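Local coordinates for protein beta-glucoside phosphorylase BglX (Unidentified, PDB 5VQE) that probably cleaves beta-glucosides by transferring the glucosyl unit to phosphate, as a glycoside hydrolase family 3 phosphorylase, and binds 2-deoxy-2-fluoroglucose in its sugar pocket, at residues A[194-199]-A[241-246]; A[413-418]-A[443-448]; A[114-119]-A[385-390]. One frame throughout, in Å; residues are numbered along the deposited sequence.

How the contacts relate
Following the chain from the N terminus, the first segment met is 114-119, on a helix of the family 3 N-terminal domain; its partner, 385-390, comes 266 residues later, and contact 3 thereby closes the longest loop. Contact 1 is nested inside that loop, joining 194-199 and 241-246 on two parallel strands of the TIM-barrel-like domain beside the bound sugar. Once contact 3 has closed, the chain enters the mixed sheet, where contact 2 pairs neighbouring parallel strands across one helical crossover. No two contacts cross or touch: their centres lie about 42 Å apart (1 and 2), about 28 Å (1 and 3) and about 26 Å (2 and 3).

Contact 1 of 3, residues A[194-199]-A[241-246]; sequences HFPGDG and AHIRQP. With G2F (2-deoxy-2-fluoro-alpha-D-glucopyranose), chain B.
H194 and A241 meet through their beta carbons, CB to CB at 3.7 Å, where strand 191-195 ends beside its parallel neighbour, strand 237-244, in the glycosyl hydrolase family 3 N-terminal domain, of the TIM-barrel clan. H194 lines the fluoroglucose pocket and presents its imidazole edge, not a face: NE2 lies 2.8 Å from O3 of the sugar in a nearly straight hydrogen bond (168°), while the ring carbon CD2 runs close to the fluorine. CG stands anti to the carbonyl carbon (chi1 -56°), a turn that carries the ring out from the strand to the ligand, and D150 holds ND1 from the other end. Replacing H194 with an alanine would probably leave O3 of the sugar without this partner and D150 without the ring it anchors.

Behind the histidine, the backbone N of A241 donates to O of F195 at 2.8 Å. I243 then fills the bend of the 194-199 loop. Its CD1 reaches the CB of D198 at 3.7 Å, the two side chains crossing at about a right angle, whereas its CB faces the proline ring, with CD of P196 4.0 Å away. That ring, set by a cis peptide bond, also rests its CG on CB of Q245. On its other side CB of P196 sits over the centre of the F195 ring, 4.1 Å above the plane.

Around this core, F195 and P196 lean on L270 of helix 268-278, I243 touches S210 of strand 210-211, and Q245 caps the start of helix 246-252 through its bond to the backbone N of V248.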
loop_
_atom_site.group_PDB
_atom_site.type_symbol
_atom_site.label_atom_id
_atom_site.label_comp_id
_atom_site.label_asym_id
_atom_site.label_seq_id
_atom_site.Cartn_x
_atom_site.Cartn_y
_atom_site.Cartn_z
ATOM N N HIS A 194 6.206 4.587 -4.522
ATOM C CA HIS A 194 6.201 6.009 -4.175
ATOM C C HIS A 194 7.437 6.698 -4.777
ATOM O O HIS A 194 8.555 6.440 -4.353
ATOM C CB HIS A 194 6.226 6.187 -2.653
ATOM C CG HIS A 194 5.110 5.490 -1.931
ATOM N ND1 HIS A 194 5.200 4.181 -1.504
ATOM C CD2 HIS A 194 3.889 5.928 -1.540
ATOM C CE1 HIS A 194 4.078 3.838 -0.892
ATOM N NE2 HIS A 194 3.267 4.881 -0.895
ATOM N N PHE A 195 7.240 7.550 -5.752
ATOM C CA PHE A 195 8.363 8.129 -6.477
ATOM C C PHE A 195 9.001 9.243 -5.646
ATOM O O PHE A 195 8.288 10.057 -5.051
ATOM C CB PHE A 195 7.876 8.662 -7.818
ATOM C CG PHE A 195 8.902 9.454 -8.586
ATOM C CD1 PHE A 195 8.940 10.831 -8.490
ATOM C CD2 PHE A 195 9.790 8.820 -9.447
ATOM C CE1 PHE A 195 9.869 11.564 -9.202
ATOM C CE2 PHE A 195 10.725 9.554 -10.160
ATOM C CZ PHE A 195 10.761 10.923 -10.031
ATOM N N PRO A 196 10.344 9.341 -5.610
ATOM C CA PRO A 196 11.392 8.652 -6.366
ATOM C C PRO A 196 11.866 7.314 -5.806
ATOM O O PRO A 196 12.846 6.775 -6.324
ATOM C CB PRO A 196 12.538 9.669 -6.334
ATOM C CG PRO A 196 12.411 10.284 -5.014
ATOM C CD PRO A 196 10.908 10.458 -4.838
ATOM N N GLY A 197 11.210 6.799 -4.769
ATOM C CA GLY A 197 11.448 5.433 -4.354
ATOM C C GLY A 197 11.719 5.248 -2.880
ATOM O O GLY A 197 12.782 5.629 -2.380
ATOM N N ASP A 198 10.778 4.637 -2.167
ATOM C CA ASP A 198 11.052 4.293 -0.786
ATOM C C ASP A 198 11.840 2.984 -0.718
ATOM O O ASP A 198 11.946 2.230 -1.694
ATOM C CB ASP A 198 9.759 4.185 0.018
ATOM C CG ASP A 198 9.934 4.661 1.451
ATOM O OD1 ASP A 198 11.082 4.617 1.953
ATOM O OD2 ASP A 198 8.939 5.107 2.065
ATOM N N GLY A 199 12.415 2.729 0.457
ATOM C CA GLY A 199 13.089 1.479 0.739
ATOM C C GLY A 199 14.590 1.572 0.930
ATOM O O GLY A 199 15.200 0.568 1.314
ATOM N N ALA A 241 6.046 11.289 -3.965
ATOM C CA ALA A 241 5.951 11.235 -2.517
ATOM C C ALA A 241 6.976 12.164 -1.885
ATOM O O ALA A 241 7.724 12.866 -2.564
ATOM C CB ALA A 241 6.117 9.796 -2.030
ATOM N N HIS A 242 7.003 12.159 -0.557
ATOM C CA HIS A 242 7.760 13.151 0.199
ATOM C C HIS A 242 9.147 12.626 0.539
ATOM O O HIS A 242 9.609 12.656 1.679
ATOM C CB HIS A 242 6.974 13.540 1.440
ATOM C CG HIS A 242 5.518 13.742 1.170
ATOM N ND1 HIS A 242 5.058 14.529 0.137
ATOM C CD2 HIS A 242 4.418 13.235 1.779
ATOM C CE1 HIS A 242 3.736 14.506 0.126
ATOM N NE2 HIS A 242 3.323 13.725 1.110
ATOM N N ILE A 243 9.802 12.120 -0.501
ATOM C CA ILE A 243 11.097 11.462 -0.417
ATOM C C ILE A 243 12.069 12.250 -1.283
ATOM O O ILE A 243 11.752 12.580 -2.430
ATOM C CB ILE A 243 11.015 9.997 -0.890
ATOM C CG1 ILE A 243 10.003 9.201 -0.052
ATOM C CG2 ILE A 243 12.379 9.350 -0.854
ATOM C CD1 ILE A 243 9.622 7.862 -0.649
ATOM N N ARG A 244 13.247 12.536 -0.746
ATOM C CA ARG A 244 14.292 13.207 -1.511
ATOM C C ARG A 244 15.214 12.192 -2.177
ATOM O O ARG A 244 15.396 11.073 -1.684
ATOM C CB ARG A 244 15.117 14.127 -0.609
ATOM C CG ARG A 244 14.413 15.423 -0.276
ATOM C CD ARG A 244 15.121 16.186 0.824
ATOM N NE ARG A 244 14.872 15.602 2.131
ATOM C CZ ARG A 244 15.433 16.029 3.258
ATOM N NH1 ARG A 244 16.283 17.051 3.238
ATOM N NH2 ARG A 244 15.144 15.438 4.409
ATOM N N GLN A 245 15.787 12.593 -3.316
ATOM C CA GLN A 245 16.881 11.863 -3.964
ATOM C C GLN A 245 17.931 12.915 -4.293
ATOM O O GLN A 245 17.998 13.424 -5.422
ATOM C CB GLN A 245 16.423 11.105 -5.209
ATOM C CG GLN A 245 17.056 9.727 -5.370
ATOM C CD GLN A 245 18.583 9.739 -5.266
ATOM O OE1 GLN A 245 19.220 10.778 -5.454
ATOM N NE2 GLN A 245 19.173 8.571 -4.984
ATOM N N PRO A 246 18.736 13.306 -3.308
ATOM C CA PRO A 246 19.647 14.443 -3.531
ATOM C C PRO A 246 20.627 14.219 -4.665
ATOM O O PRO A 246 20.947 15.165 -5.397
ATOM C CB PRO A 246 20.355 14.594 -2.176
ATOM C CG PRO A 246 20.085 13.337 -1.429
ATOM C CD PRO A 246 18.780 12.823 -1.922
HETATM C C1 G2F B . 0.381 8.799 1.002
HETATM C C2 G2F B . 0.921 7.333 1.053
HETATM C C3 G2F B . 0.369 6.576 -0.192
HETATM C C4 G2F B . -1.186 6.695 -0.197
HETATM C C5 G2F B . -1.560 8.217 -0.211
HETATM C C6 G2F B . -3.127 8.411 -0.142
HETATM O O3 G2F B . 0.655 5.213 -0.021
HETATM O O4 G2F B . -1.644 6.153 -1.407
HETATM O O5 G2F B . -1.025 8.818 0.956
HETATM O O6 G2F B . -3.616 7.677 0.945
HETATM F F2 G2F B . 2.271 7.335 1.001
#

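Contact 2 of 3, residues A[413-418]-A[443-448]; sequences IILVQA and FIVHWF
I413 places its CD1 over one face of the F443 ring, 3.8 Å from the centroid and 29° off the ring normal, a CH-pi contact at one end of two parallel strands. On the same sheet face, CB of L415 meets CG1 of V445 at 3.8 Å, and the leucine lies alongside W447, both side chains pointing the same way, with CD2 of L415 3.5 Å from CZ3 of the indole. L415 reaches it with CG anti to the backbone N (chi1 -177°). The reverse face carries I414, whose CG2 comes to the edge of the F448 ring, and V416, whose CG2 touches CB of F448 at 4.0 Å.

The backbone ladder fixes this register. I413 N donates to I444 O at 2.7 Å, H446 N to I413 O, L415 N to H446 O and F448 N to L415 O. Water 1 donates a further bond to I413 O at 2.9 Å and also hydrogen-bonds ND1 of H446, which it meets in the plane of the imidazole.

Farther out, helix 429-441 of this beta-alpha-beta crossover packs L438 on V445 and F434 on L415. Its K435 pairs with the V445 carbonyl and makes a cation-pi contact with W447, tying the helix to this strand; the indole also stacks on Y427, while strand 469-475 continues the sheet beyond 413-418.

Chemically, the side chains that meet directly across the strands do so through apolar surfaces. H446 is the polar exception, joined through the water to I413 O, a carbonyl oxygen that takes both H446 N and the water.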
loop_
_atom_site.group_PDB
_atom_site.type_symbol
_atom_site.label_atom_id
_atom_site.label_comp_id
_atom_site.label_asym_id
_atom_site.label_seq_id
_atom_site.Cartn_x
_atom_site.Cartn_y
_atom_site.Cartn_z
ATOM N N ILE A 413 0.863 -26.992 24.323
ATOM C CA ILE A 413 1.415 -25.862 23.588
ATOM C C ILE A 413 1.077 -24.584 24.343
ATOM O O ILE A 413 -0.058 -24.399 24.794
ATOM C CB ILE A 413 0.864 -25.799 22.146
ATOM C CG1 ILE A 413 1.386 -26.977 21.325
ATOM C CG2 ILE A 413 1.241 -24.470 21.480
ATOM C CD1 ILE A 413 0.767 -27.081 19.944
ATOM N N ILE A 414 2.061 -23.703 24.470
ATOM C CA ILE A 414 1.832 -22.338 24.923
ATOM C C ILE A 414 1.907 -21.445 23.699
ATOM O O ILE A 414 2.924 -21.433 22.995
ATOM C CB ILE A 414 2.851 -21.902 25.989
ATOM C CG1 ILE A 414 2.607 -22.648 27.304
ATOM C CG2 ILE A 414 2.744 -20.402 26.235
ATOM C CD1 ILE A 414 3.670 -22.361 28.385
ATOM N N LEU A 415 0.837 -20.695 23.449
ATOM C CA LEU A 415 0.738 -19.822 22.288
ATOM C C LEU A 415 0.995 -18.392 22.740
ATOM O O LEU A 415 0.321 -17.895 23.648
ATOM C CB LEU A 415 -0.636 -19.935 21.629
ATOM C CG LEU A 415 -0.880 -19.134 20.343
ATOM C CD1 LEU A 415 0.126 -19.507 19.271
ATOM C CD2 LEU A 415 -2.306 -19.365 19.840
ATOM N N VAL A 416 1.969 -17.746 22.109
ATOM C CA VAL A 416 2.454 -16.433 22.520
ATOM C C VAL A 416 2.144 -15.474 21.387
ATOM O O VAL A 416 2.749 -15.556 20.309
ATOM C CB VAL A 416 3.953 -16.439 22.838
ATOM C CG1 VAL A 416 4.382 -15.083 23.369
ATOM C CG2 VAL A 416 4.280 -17.528 23.830
ATOM N N GLN A 417 1.195 -14.579 21.618
ATOM C CA GLN A 417 0.888 -13.549 20.647
ATOM C C GLN A 417 1.849 -12.386 20.819
ATOM O O GLN A 417 2.154 -11.981 21.942
ATOM C CB GLN A 417 -0.546 -13.066 20.813
ATOM C CG GLN A 417 -0.903 -11.903 19.903
ATOM C CD GLN A 417 -2.293 -11.397 20.151
ATOM O OE1 GLN A 417 -3.250 -11.829 19.507
ATOM N NE2 GLN A 417 -2.424 -10.488 21.105
ATOM N N ALA A 418 2.344 -11.870 19.700
ATOM C CA ALA A 418 3.156 -10.656 19.682
ATOM C C ALA A 418 2.656 -9.789 18.541
ATOM O O ALA A 418 2.656 -10.223 17.385
ATOM C CB ALA A 418 4.643 -10.975 19.515
ATOM N N PHE A 443 -4.253 -30.765 19.922
ATOM C CA PHE A 443 -3.330 -30.128 20.850
ATOM C C PHE A 443 -4.086 -29.473 22.001
ATOM O O PHE A 443 -5.219 -29.001 21.849
ATOM C CB PHE A 443 -2.482 -29.069 20.140
ATOM C CG PHE A 443 -1.552 -29.626 19.098
ATOM C CD1 PHE A 443 -0.388 -30.275 19.465
ATOM C CD2 PHE A 443 -1.836 -29.486 17.751
ATOM C CE1 PHE A 443 0.469 -30.780 18.507
ATOM C CE2 PHE A 443 -0.976 -29.992 16.792
ATOM C CZ PHE A 443 0.171 -30.632 17.169
ATOM N N ILE A 444 -3.444 -29.448 23.166
ATOM C CA ILE A 444 -3.875 -28.602 24.270
ATOM C C ILE A 444 -3.087 -27.304 24.178
ATOM O O ILE A 444 -1.853 -27.324 24.120
ATOM C CB ILE A 444 -3.661 -29.301 25.622
ATOM C CG1 ILE A 444 -4.606 -30.501 25.731
ATOM C CG2 ILE A 444 -3.879 -28.329 26.770
ATOM C CD1 ILE A 444 -4.360 -31.370 26.932
ATOM N N VAL A 445 -3.796 -26.180 24.128
ATOM C CA VAL A 445 -3.186 -24.888 23.829
ATOM C C VAL A 445 -3.669 -23.862 24.838
ATOM O O VAL A 445 -4.873 -23.590 24.920
ATOM C CB VAL A 445 -3.510 -24.416 22.403
ATOM C CG1 VAL A 445 -2.683 -23.164 22.057
ATOM C CG2 VAL A 445 -3.237 -25.518 21.401
ATOM N N HIS A 446 -2.732 -23.279 25.587
ATOM C CA HIS A 446 -3.008 -22.149 26.458
ATOM C C HIS A 446 -2.270 -20.917 25.954
ATOM O O HIS A 446 -1.190 -21.019 25.365
ATOM C CB HIS A 446 -2.571 -22.413 27.904
ATOM C CG HIS A 446 -3.361 -23.473 28.600
ATOM N ND1 HIS A 446 -3.085 -24.816 28.465
ATOM C CD2 HIS A 446 -4.414 -23.388 29.446
ATOM C CE1 HIS A 446 -3.937 -25.513 29.198
ATOM N NE2 HIS A 446 -4.753 -24.669 29.802
ATOM N N TRP A 447 -2.865 -19.754 26.186
ATOM C CA TRP A 447 -2.164 -18.503 25.943
ATOM C C TRP A 447 -1.059 -18.318 26.981
ATOM O O TRP A 447 -1.169 -18.778 28.120
ATOM C CB TRP A 447 -3.111 -17.311 26.031
ATOM C CG TRP A 447 -4.284 -17.270 25.077
ATOM C CD1 TRP A 447 -5.601 -17.433 25.402
ATOM C CD2 TRP A 447 -4.252 -16.984 23.672
ATOM N NE1 TRP A 447 -6.388 -17.285 24.284
ATOM C CE2 TRP A 447 -5.585 -17.009 23.210
ATOM C CE3 TRP A 447 -3.229 -16.724 22.758
ATOM C CZ2 TRP A 447 -5.919 -16.786 21.879
ATOM C CZ3 TRP A 447 -3.564 -16.503 21.433
ATOM C CH2 TRP A 447 -4.896 -16.536 21.007
ATOM N N PHE A 448 -0.005 -17.601 26.584
ATOM C CA PHE A 448 1.083 -17.282 27.506
ATOM C C PHE A 448 0.560 -16.689 28.803
ATOM O O PHE A 448 1.081 -16.976 29.887
ATOM C CB PHE A 448 2.042 -16.294 26.849
ATOM C CG PHE A 448 3.242 -15.951 27.690
ATOM C CD1 PHE A 448 3.283 -14.774 28.420
ATOM C CD2 PHE A 448 4.326 -16.805 27.749
ATOM C CE1 PHE A 448 4.390 -14.454 29.193
ATOM C CE2 PHE A 448 5.428 -16.498 28.522
ATOM C CZ PHE A 448 5.461 -15.317 29.243
HETATM O O HOH W 1 -0.956 -25.975 27.046
#

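Contact 3 of 3, residues A[114-119]-A[385-390]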
loop_
_atom_site.group_PDB
_atom_site.type_symbol
_atom_site.label_atom_id
_atom_site.label_comp_id
_atom_site.label_asym_id
_atom_site.label_seq_id
_atom_site.Cartn_x
_atom_site.Cartn_y
_atom_site.Cartn_z
ATOM N N MET A 114 3.904 -8.674 -0.585
ATOM C CA MET A 114 5.076 -9.517 -0.411
ATOM C C MET A 114 4.683 -10.985 -0.364
ATOM O O MET A 114 5.407 -11.837 -0.890
ATOM C CB MET A 114 5.846 -9.129 0.850
ATOM C CG MET A 114 7.127 -9.922 0.990
ATOM S SD MET A 114 8.111 -9.469 2.407
ATOM C CE MET A 114 8.821 -7.920 1.821
ATOM N N GLY A 115 3.536 -11.296 0.240
ATOM C CA GLY A 115 3.036 -12.660 0.186
ATOM C C GLY A 115 2.811 -13.121 -1.240
ATOM O O GLY A 115 3.182 -14.233 -1.615
ATOM N N VAL A 116 2.195 -12.268 -2.054
ATOM C CA VAL A 116 2.086 -12.533 -3.484
ATOM C C VAL A 116 3.460 -12.766 -4.098
ATOM O O VAL A 116 3.646 -13.672 -4.919
ATOM C CB VAL A 116 1.357 -11.365 -4.166
ATOM C CG1 VAL A 116 1.473 -11.461 -5.696
ATOM C CG2 VAL A 116 -0.096 -11.344 -3.717
ATOM N N ALA A 117 4.439 -11.931 -3.737
ATOM C CA ALA A 117 5.775 -12.071 -4.309
ATOM C C ALA A 117 6.409 -13.400 -3.923
ATOM O O ALA A 117 7.162 -13.984 -4.712
ATOM C CB ALA A 117 6.671 -10.923 -3.853
ATOM N N ALA A 118 6.129 -13.880 -2.708
ATOM C CA ALA A 118 6.686 -15.153 -2.258
ATOM C C ALA A 118 6.174 -16.332 -3.081
ATOM O O ALA A 118 6.850 -17.368 -3.152
ATOM C CB ALA A 118 6.369 -15.361 -0.781
ATOM N N THR A 119 4.991 -16.218 -3.698
ATOM C CA THR A 119 4.563 -17.265 -4.625
ATOM C C THR A 119 5.469 -17.329 -5.849
ATOM O O THR A 119 5.530 -18.372 -6.512
ATOM C CB THR A 119 3.115 -17.065 -5.104
ATOM O OG1 THR A 119 3.055 -16.017 -6.085
ATOM C CG2 THR A 119 2.161 -16.746 -3.949
ATOM N N LEU A 385 -6.917 -18.345 -0.960
ATOM C CA LEU A 385 -6.442 -19.614 -0.425
ATOM C C LEU A 385 -5.265 -20.150 -1.231
ATOM O O LEU A 385 -4.293 -20.650 -0.655
ATOM C CB LEU A 385 -7.582 -20.632 -0.400
ATOM C CG LEU A 385 -7.503 -21.665 0.725
ATOM C CD1 LEU A 385 -7.688 -20.995 2.080
ATOM C CD2 LEU A 385 -8.550 -22.755 0.534
ATOM N N GLU A 386 -5.334 -20.058 -2.564
ATOM C CA GLU A 386 -4.225 -20.504 -3.402
ATOM C C GLU A 386 -2.952 -19.724 -3.096
ATOM O O GLU A 386 -1.861 -20.302 -3.011
ATOM C CB GLU A 386 -4.594 -20.352 -4.876
ATOM C CG GLU A 386 -5.774 -21.197 -5.307
ATOM C CD GLU A 386 -6.180 -20.936 -6.743
ATOM O OE1 GLU A 386 -5.620 -20.008 -7.373
ATOM O OE2 GLU A 386 -7.065 -21.658 -7.237
ATOM N N ILE A 387 -3.069 -18.404 -2.947
ATOM C CA ILE A 387 -1.890 -17.588 -2.691
ATOM C C ILE A 387 -1.292 -17.936 -1.335
ATOM O O ILE A 387 -0.070 -18.051 -1.196
ATOM C CB ILE A 387 -2.250 -16.095 -2.827
ATOM C CG1 ILE A 387 -2.576 -15.797 -4.300
ATOM C CG2 ILE A 387 -1.105 -15.204 -2.379
ATOM C CD1 ILE A 387 -3.267 -14.483 -4.534
ATOM N N ALA A 388 -2.132 -18.145 -0.319
ATOM C CA ALA A 388 -1.600 -18.580 0.967
ATOM C C ALA A 388 -0.893 -19.927 0.832
ATOM O O ALA A 388 0.210 -20.119 1.354
ATOM C CB ALA A 388 -2.720 -18.644 2.004
ATOM N N ASP A 389 -1.501 -20.864 0.106
ATOM C CA ASP A 389 -0.865 -22.157 -0.108
ATOM C C ASP A 389 0.506 -21.993 -0.753
ATOM O O ASP A 389 1.463 -22.680 -0.379
ATOM C CB ASP A 389 -1.767 -23.039 -0.975
ATOM C CG ASP A 389 -1.176 -24.418 -1.231
ATOM O OD1 ASP A 389 -0.205 -24.811 -0.548
ATOM O OD2 ASP A 389 -1.675 -25.107 -2.146
ATOM N N GLU A 390 0.632 -21.074 -1.710
ATOM C CA GLU A 390 1.883 -20.928 -2.442
ATOM C C GLU A 390 2.884 -20.014 -1.753
ATOM O O GLU A 390 4.071 -20.069 -2.089
ATOM C CB GLU A 390 1.624 -20.382 -3.850
ATOM C CG GLU A 390 0.725 -21.248 -4.737
ATOM C CD GLU A 390 1.371 -22.567 -5.179
ATOM O OE1 GLU A 390 2.623 -22.678 -5.173
ATOM O OE2 GLU A 390 0.618 -23.506 -5.533
#
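The helical segments 114-119 and 385-390 cross at 65°, their axes 8.6 Å apart at the closest point. This helix-helix packing brings an early helix of the family 3 N-terminal domain against the helix that leads into the mixed sheet. Backbones come nearest at T119 and E390, with CA atoms 5.0 Å apart, and no hydrogen bond spans the segments, so the joint rests on van der Waals contact.

T119 is its centre. The methyl CG2 lies against CB of E390 at 3.7 Å and against CG2 of I387 at 3.9 Å, and it also approaches the carbonyl oxygen of I387. The threonine and glutamate side chains cross at about a right angle. It is thus the aliphatic root of E390 that takes part, before its chain bends at chi2. The branch methyl of I387 has a second neighbour in CG2 of V116, 4.2 Å away, and CG2 of I387 also lies loosely near the carbonyl oxygen of G115, at 4.5 Å.

Outside the pair, helix 122-138 covers the flank: S124 touches both V116 and I387, and A125 and L128 lie on V116. Beyond the far side of helix 385-390, helix 534-544 packs M539 against A388, and D389 forms salt bridges with K543 and K551.

The hydroxyl of T119 is also hydrogen-bonded to S124 OG and to the backbone N of D121. The same chi1 of 76° that leaves CG2 directed at the second helix sets OG1 between the backbone N and carbonyl carbon, where it donates to V116 O at 2.7 Å, in the carbonyl plane.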